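Local atomic coordinates of terminase large subunit (Bacillus phage spp1, PDB entry 2WBN), a protein that drives viral DNA into empty capsids as an ATP-powered motor and, through the nuclease domain described here, cuts the genome to start and end packaging. Residues Val98-Ser112 with Leu123-Lys135. Sequence-based numbering, arbitrary orientation.
Sequences VRKNKYESARIIADS and LEHGINRIEGAKK
Ile108-Ala110 and Ile130-Gly132 pair as parallel strands through four backbone hydrogen bonds, Ile108 N to Arg129 O, Glu131 N to Ile108 O, Ala110 N to Glu131 O and Ala133 N to Ala110 O, the short strand axes being inclined by 31°. On one face of the sheet the CD1 methyl of Ile130 sits 3.9 Å from Ala110 CB, with Ile108 on the same side. Ile108 CD1 also meets Ile127 CG2 at 4.0 Å, while the other branch of Ile127 carries its CD1 to Val98 CG1 (3.8 Å); this isoleucine thereby bridges strand 108-110 and the end of helix 91-100. On the opposite face, chi1 of Ile109 (-58°) sets CG1 beside the backbone nitrogen and CG2 anti to it, and CG2 presses tightly on Ala133 CA at 3.5 Å. There too Arg107 reaches Glu131 in a salt bridge, NH1 to OE1 3.3 Å, whose hydrogen bond is weak, with guanidinium and carboxylate planes nearly perpendicular (86°). The other carboxylate oxygen, OE2, meets Lys134 NZ at 2.9 Å in a second salt bridge, again with a weak hydrogen bond, and is also paired with Arg201, so three positive groups gather round one acid. Before the strands, Arg129 stretches out from CG to NE to lie against the turn at Glu104-Ser105, and a water links its backbone N to Glu104 O. The two strands and helix 115-124 between them form a beta-alpha-beta crossover at one edge of the RNase H-like nuclease sheet; Asp111, directly after the first strand, is a catalytic manganese ligand, placed at a strand end in the RNase H manner.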
loop_
_atom_site.group_PDB
_atom_site.type_symbol
_atom_site.label_atom_id
_atom_site.label_comp_id
_atom_site.label_asym_id
_atom_site.label_seq_id
_atom_site.Cartn_x
_atom_site.Cartn_y
_atom_site.Cartn_z
ATOM N N VAL A 98 -12.683 6.387 4.558
ATOM C CA VAL A 98 -11.675 6.729 5.556
ATOM C C VAL A 98 -12.342 7.269 6.821
ATOM O O VAL A 98 -12.059 6.803 7.933
ATOM C CB VAL A 98 -10.624 7.719 4.958
ATOM C CG1 VAL A 98 -9.815 8.400 6.054
ATOM C CG2 VAL A 98 -9.706 6.964 4.006
ATOM N N ARG A 99 -13.259 8.224 6.653
ATOM C CA ARG A 99 -14.030 8.741 7.788
ATOM C C ARG A 99 -14.864 7.653 8.477
ATOM O O ARG A 99 -14.785 7.495 9.697
ATOM C CB ARG A 99 -14.923 9.921 7.366
ATOM C CG ARG A 99 -14.196 11.265 7.292
ATOM C CD ARG A 99 -15.189 12.431 7.263
ATOM N NE ARG A 99 -16.063 12.315 6.103
ATOM C CZ ARG A 99 -15.736 12.687 4.869
ATOM N NH1 ARG A 99 -16.602 12.508 3.881
ATOM N NH2 ARG A 99 -14.549 13.232 4.606
ATOM N N LYS A 100 -15.635 6.891 7.698
ATOM C CA LYS A 100 -16.502 5.826 8.237
ATOM C C LYS A 100 -15.736 4.886 9.178
ATOM O O LYS A 100 -16.235 4.528 10.244
ATOM C CB LYS A 100 -17.143 5.017 7.107
ATOM C CG LYS A 100 -18.437 4.297 7.461
ATOM C CD LYS A 100 -18.630 3.028 6.596
ATOM C CE LYS A 100 -20.097 2.579 6.525
ATOM N NZ LYS A 100 -20.239 1.086 6.376
ATOM N N ASN A 101 -14.519 4.518 8.796
ATOM C CA ASN A 101 -13.701 3.608 9.591
ATOM C C ASN A 101 -12.817 4.282 10.639
ATOM O O ASN A 101 -12.019 3.622 11.281
ATOM C CB ASN A 101 -12.834 2.772 8.645
ATOM C CG ASN A 101 -13.641 1.749 7.887
ATOM O OD1 ASN A 101 -14.009 0.718 8.439
ATOM N ND2 ASN A 101 -13.934 2.029 6.630
ATOM N N LYS A 102 -12.947 5.594 10.790
ATOM C CA LYS A 102 -12.106 6.375 11.706
ATOM C C LYS A 102 -10.608 6.171 11.419
ATOM O O LYS A 102 -9.788 6.068 12.338
ATOM C CB LYS A 102 -12.452 6.047 13.164
ATOM C CG LYS A 102 -13.945 6.055 13.453
ATOM C CD LYS A 102 -14.233 5.799 14.923
ATOM C CE LYS A 102 -15.731 5.788 15.188
ATOM N NZ LYS A 102 -16.060 5.460 16.615
ATOM N N TYR A 103 -10.268 6.123 10.132
ATOM C CA TYR A 103 -8.882 6.064 9.695
ATOM C C TYR A 103 -8.323 7.469 9.451
ATOM O O TYR A 103 -7.194 7.616 8.987
ATOM C CB TYR A 103 -8.770 5.252 8.397
ATOM C CG TYR A 103 -9.145 3.784 8.487
ATOM C CD1 TYR A 103 -9.166 3.101 9.707
ATOM C CD2 TYR A 103 -9.454 3.063 7.326
ATOM C CE1 TYR A 103 -9.491 1.752 9.771
ATOM C CE2 TYR A 103 -9.779 1.732 7.388
ATOM C CZ TYR A 103 -9.797 1.080 8.605
ATOM O OH TYR A 103 -10.132 -0.252 8.639
ATOM N N GLU A 104 -9.098 8.498 9.800
ATOM C CA GLU A 104 -8.744 9.895 9.493
ATOM C C GLU A 104 -7.620 10.374 10.410
ATOM O O GLU A 104 -6.916 11.340 10.097
ATOM C CB GLU A 104 -9.942 10.844 9.688
ATOM C CG GLU A 104 -11.333 10.209 9.553
ATOM C CD GLU A 104 -12.321 10.759 10.568
ATOM O OE1 GLU A 104 -12.944 9.958 11.311
ATOM O OE2 GLU A 104 -12.465 11.999 10.621
ATOM N N SER A 105 -7.480 9.710 11.554
ATOM C CA SER A 105 -6.557 10.145 12.590
ATOM C C SER A 105 -5.132 9.660 12.346
ATOM O O SER A 105 -4.212 10.119 13.006
ATOM C CB SER A 105 -7.049 9.672 13.959
ATOM O OG SER A 105 -7.323 8.282 13.936
ATOM N N ALA A 106 -4.951 8.720 11.421
ATOM C CA ALA A 106 -3.618 8.296 11.016
ATOM C C ALA A 106 -3.296 8.931 9.667
ATOM O O ALA A 106 -4.174 9.115 8.816
ATOM C CB ALA A 106 -3.530 6.775 10.934
ATOM N N ARG A 107 -2.029 9.263 9.483
ATOM C CA ARG A 107 -1.566 9.937 8.282
ATOM C C ARG A 107 -1.711 9.074 7.035
ATOM O O ARG A 107 -1.469 7.879 7.094
ATOM C CB ARG A 107 -0.098 10.299 8.447
ATOM C CG ARG A 107 0.462 11.050 7.277
ATOM C CD ARG A 107 1.718 11.763 7.655
ATOM N NE ARG A 107 2.795 10.831 7.954
ATOM C CZ ARG A 107 3.993 11.197 8.402
ATOM N NH1 ARG A 107 4.275 12.480 8.604
ATOM N NH2 ARG A 107 4.913 10.276 8.648
ATOM N N ILE A 108 -2.070 9.704 5.912
ATOM C CA ILE A 108 -2.077 9.048 4.593
ATOM C C ILE A 108 -1.001 9.691 3.712
ATOM O O ILE A 108 -1.000 10.927 3.510
ATOM C CB ILE A 108 -3.461 9.149 3.903
ATOM C CG1 ILE A 108 -4.550 8.523 4.783
ATOM C CG2 ILE A 108 -3.444 8.478 2.512
ATOM C CD1 ILE A 108 -5.975 8.832 4.340
ATOM N N ILE A 109 -0.057 8.876 3.247
ATOM C CA ILE A 109 0.942 9.320 2.293
ATOM C C ILE A 109 0.414 8.960 0.921
ATOM O O ILE A 109 0.101 7.789 0.649
ATOM C CB ILE A 109 2.346 8.717 2.547
ATOM C CG1 ILE A 109 2.837 9.072 3.963
ATOM C CG2 ILE A 109 3.346 9.284 1.549
ATOM C CD1 ILE A 109 4.256 8.560 4.317
ATOM N N ALA A 110 0.287 9.974 0.063
ATOM C CA ALA A 110 -0.376 9.819 -1.206
ATOM C C ALA A 110 0.508 10.090 -2.404
ATOM O O ALA A 110 1.351 10.983 -2.401
ATOM C CB ALA A 110 -1.625 10.720 -1.272
ATOM N N ASP A 111 0.259 9.290 -3.436
ATOM C CA ASP A 111 0.684 9.499 -4.818
ATOM C C ASP A 111 0.798 10.982 -5.185
ATOM O O ASP A 111 -0.207 11.654 -5.384
ATOM C CB ASP A 111 -0.358 8.748 -5.682
ATOM C CG ASP A 111 -0.263 9.012 -7.182
ATOM O OD1 ASP A 111 0.755 9.546 -7.683
ATOM O OD2 ASP A 111 -1.268 8.644 -7.875
ATOM N N SER A 112 2.034 11.478 -5.296
ATOM C CA SER A 112 2.278 12.909 -5.469
ATOM C C SER A 112 2.080 13.384 -6.919
ATOM O O SER A 112 2.200 14.565 -7.180
ATOM C CB SER A 112 3.673 13.302 -4.959
ATOM O OG SER A 112 4.700 12.732 -5.749
ATOM N N LEU A 123 -9.113 19.900 1.388
ATOM C CA LEU A 123 -9.892 21.127 1.491
ATOM C C LEU A 123 -11.364 20.893 1.173
ATOM O O LEU A 123 -12.213 21.642 1.621
ATOM C CB LEU A 123 -9.302 22.201 0.569
ATOM C CG LEU A 123 -7.789 22.446 0.712
ATOM C CD1 LEU A 123 -7.344 23.514 -0.255
ATOM C CD2 LEU A 123 -7.394 22.814 2.144
ATOM N N GLU A 124 -11.678 19.858 0.401
ATOM C CA GLU A 124 -13.072 19.593 0.031
ATOM C C GLU A 124 -13.697 18.502 0.882
ATOM O O GLU A 124 -14.868 18.589 1.219
ATOM C CB GLU A 124 -13.208 19.221 -1.440
ATOM C CG GLU A 124 -14.628 19.424 -1.964
ATOM C CD GLU A 124 -14.903 18.705 -3.275
ATOM O OE1 GLU A 124 -13.950 18.481 -4.063
ATOM O OE2 GLU A 124 -16.088 18.369 -3.517
ATOM N N HIS A 125 -12.916 17.482 1.230
ATOM C CA HIS A 125 -13.448 16.303 1.910
ATOM C C HIS A 125 -12.971 16.142 3.355
ATOM O O HIS A 125 -13.290 15.152 4.001
ATOM C CB HIS A 125 -13.114 15.053 1.087
ATOM C CG HIS A 125 -13.575 15.142 -0.332
ATOM N ND1 HIS A 125 -14.905 15.252 -0.670
ATOM C CD2 HIS A 125 -12.888 15.179 -1.498
ATOM C CE1 HIS A 125 -15.020 15.332 -1.983
ATOM N NE2 HIS A 125 -13.811 15.288 -2.511
ATOM N N GLY A 126 -12.193 17.096 3.852
ATOM C CA GLY A 126 -11.788 17.116 5.262
ATOM C C GLY A 126 -10.835 16.023 5.725
ATOM O O GLY A 126 -10.783 15.712 6.923
ATOM N N ILE A 127 -10.073 15.441 4.799
ATOM C CA ILE A 127 -9.031 14.480 5.175
ATOM C C ILE A 127 -7.743 15.274 5.400
ATOM O O ILE A 127 -6.958 15.495 4.481
ATOM C CB ILE A 127 -8.845 13.372 4.112
ATOM C CG1 ILE A 127 -10.193 12.714 3.790
ATOM C CG2 ILE A 127 -7.830 12.324 4.593
ATOM C CD1 ILE A 127 -10.808 11.943 4.957
ATOM N N ASN A 128 -7.548 15.704 6.642
ATOM C CA ASN A 128 -6.513 16.668 6.979
ATOM C C ASN A 128 -5.114 16.087 6.982
ATOM O O ASN A 128 -4.164 16.761 6.564
ATOM C CB ASN A 128 -6.800 17.275 8.350
ATOM C CG ASN A 128 -8.093 18.064 8.376
ATOM O OD1 ASN A 128 -8.406 18.813 7.441
ATOM N ND2 ASN A 128 -8.855 17.911 9.458
ATOM N N ARG A 129 -4.986 14.849 7.454
ATOM C CA ARG A 129 -3.685 14.199 7.587
ATOM C C ARG A 129 -3.300 13.465 6.313
ATOM O O ARG A 129 -2.854 12.328 6.340
ATOM C CB ARG A 129 -3.688 13.255 8.797
ATOM C CG ARG A 129 -3.943 13.998 10.106
ATOM C CD ARG A 129 -3.961 13.119 11.331
ATOM N NE ARG A 129 -4.486 13.871 12.477
ATOM C CZ ARG A 129 -4.390 13.498 13.752
ATOM N NH1 ARG A 129 -3.776 12.368 14.091
ATOM N NH2 ARG A 129 -4.910 14.268 14.704
ATOM N N ILE A 130 -3.505 14.098 5.174
ATOM C CA ILE A 130 -3.010 13.541 3.929
ATOM C C ILE A 130 -1.832 14.403 3.521
ATOM O O ILE A 130 -1.880 15.642 3.648
ATOM C CB ILE A 130 -4.095 13.477 2.838
ATOM C CG1 ILE A 130 -3.539 12.817 1.568
ATOM C CG2 ILE A 130 -4.661 14.872 2.515
ATOM C CD1 ILE A 130 -4.584 12.172 0.727
ATOM N N GLU A 131 -0.742 13.764 3.108
ATOM C CA GLU A 131 0.349 14.501 2.488
ATOM C C GLU A 131 0.940 13.751 1.303
ATOM O O GLU A 131 0.847 12.526 1.211
ATOM C CB GLU A 131 1.429 14.887 3.507
ATOM C CG GLU A 131 2.356 13.772 3.960
ATOM C CD GLU A 131 3.314 14.249 5.048
ATOM O OE1 GLU A 131 2.908 14.263 6.229
ATOM O OE2 GLU A 131 4.469 14.616 4.723
ATOM N N GLY A 132 1.521 14.513 0.379
ATOM C CA GLY A 132 2.162 13.946 -0.785
ATOM C C GLY A 132 3.367 13.118 -0.387
ATOM O O GLY A 132 4.094 13.484 0.549
ATOM N N ALA A 133 3.560 11.989 -1.071
ATOM C CA ALA A 133 4.789 11.226 -0.948
ATOM C C ALA A 133 5.954 12.141 -1.304
ATOM O O ALA A 133 5.944 12.771 -2.349
ATOM C CB ALA A 133 4.776 10.021 -1.869
ATOM N N LYS A 134 6.941 12.207 -0.413
ATOM C CA LYS A 134 8.144 13.011 -0.629
ATOM C C LYS A 134 9.080 12.376 -1.653
ATOM O O LYS A 134 9.748 13.086 -2.410
ATOM C CB LYS A 134 8.891 13.235 0.694
ATOM C CG LYS A 134 8.193 14.217 1.628
ATOM C CD LYS A 134 8.892 14.319 2.982
ATOM C CE LYS A 134 8.481 15.596 3.728
ATOM N NZ LYS A 134 6.987 15.729 3.801
ATOM N N LYS A 135 9.132 11.047 -1.676
ATOM C CA LYS A 135 10.049 10.355 -2.572
ATOM C C LYS A 135 9.551 10.418 -4.009
ATOM O O LYS A 135 8.355 10.549 -4.255
ATOM C CB LYS A 135 10.270 8.911 -2.136
ATOM C CG LYS A 135 11.192 8.755 -0.929
ATOM C CD LYS A 135 11.627 7.310 -0.801
ATOM C CE LYS A 135 12.611 7.075 0.333
ATOM N NZ LYS A 135 12.790 5.605 0.458
HETATM O O HOH W 1 -7.210 12.666 7.908
#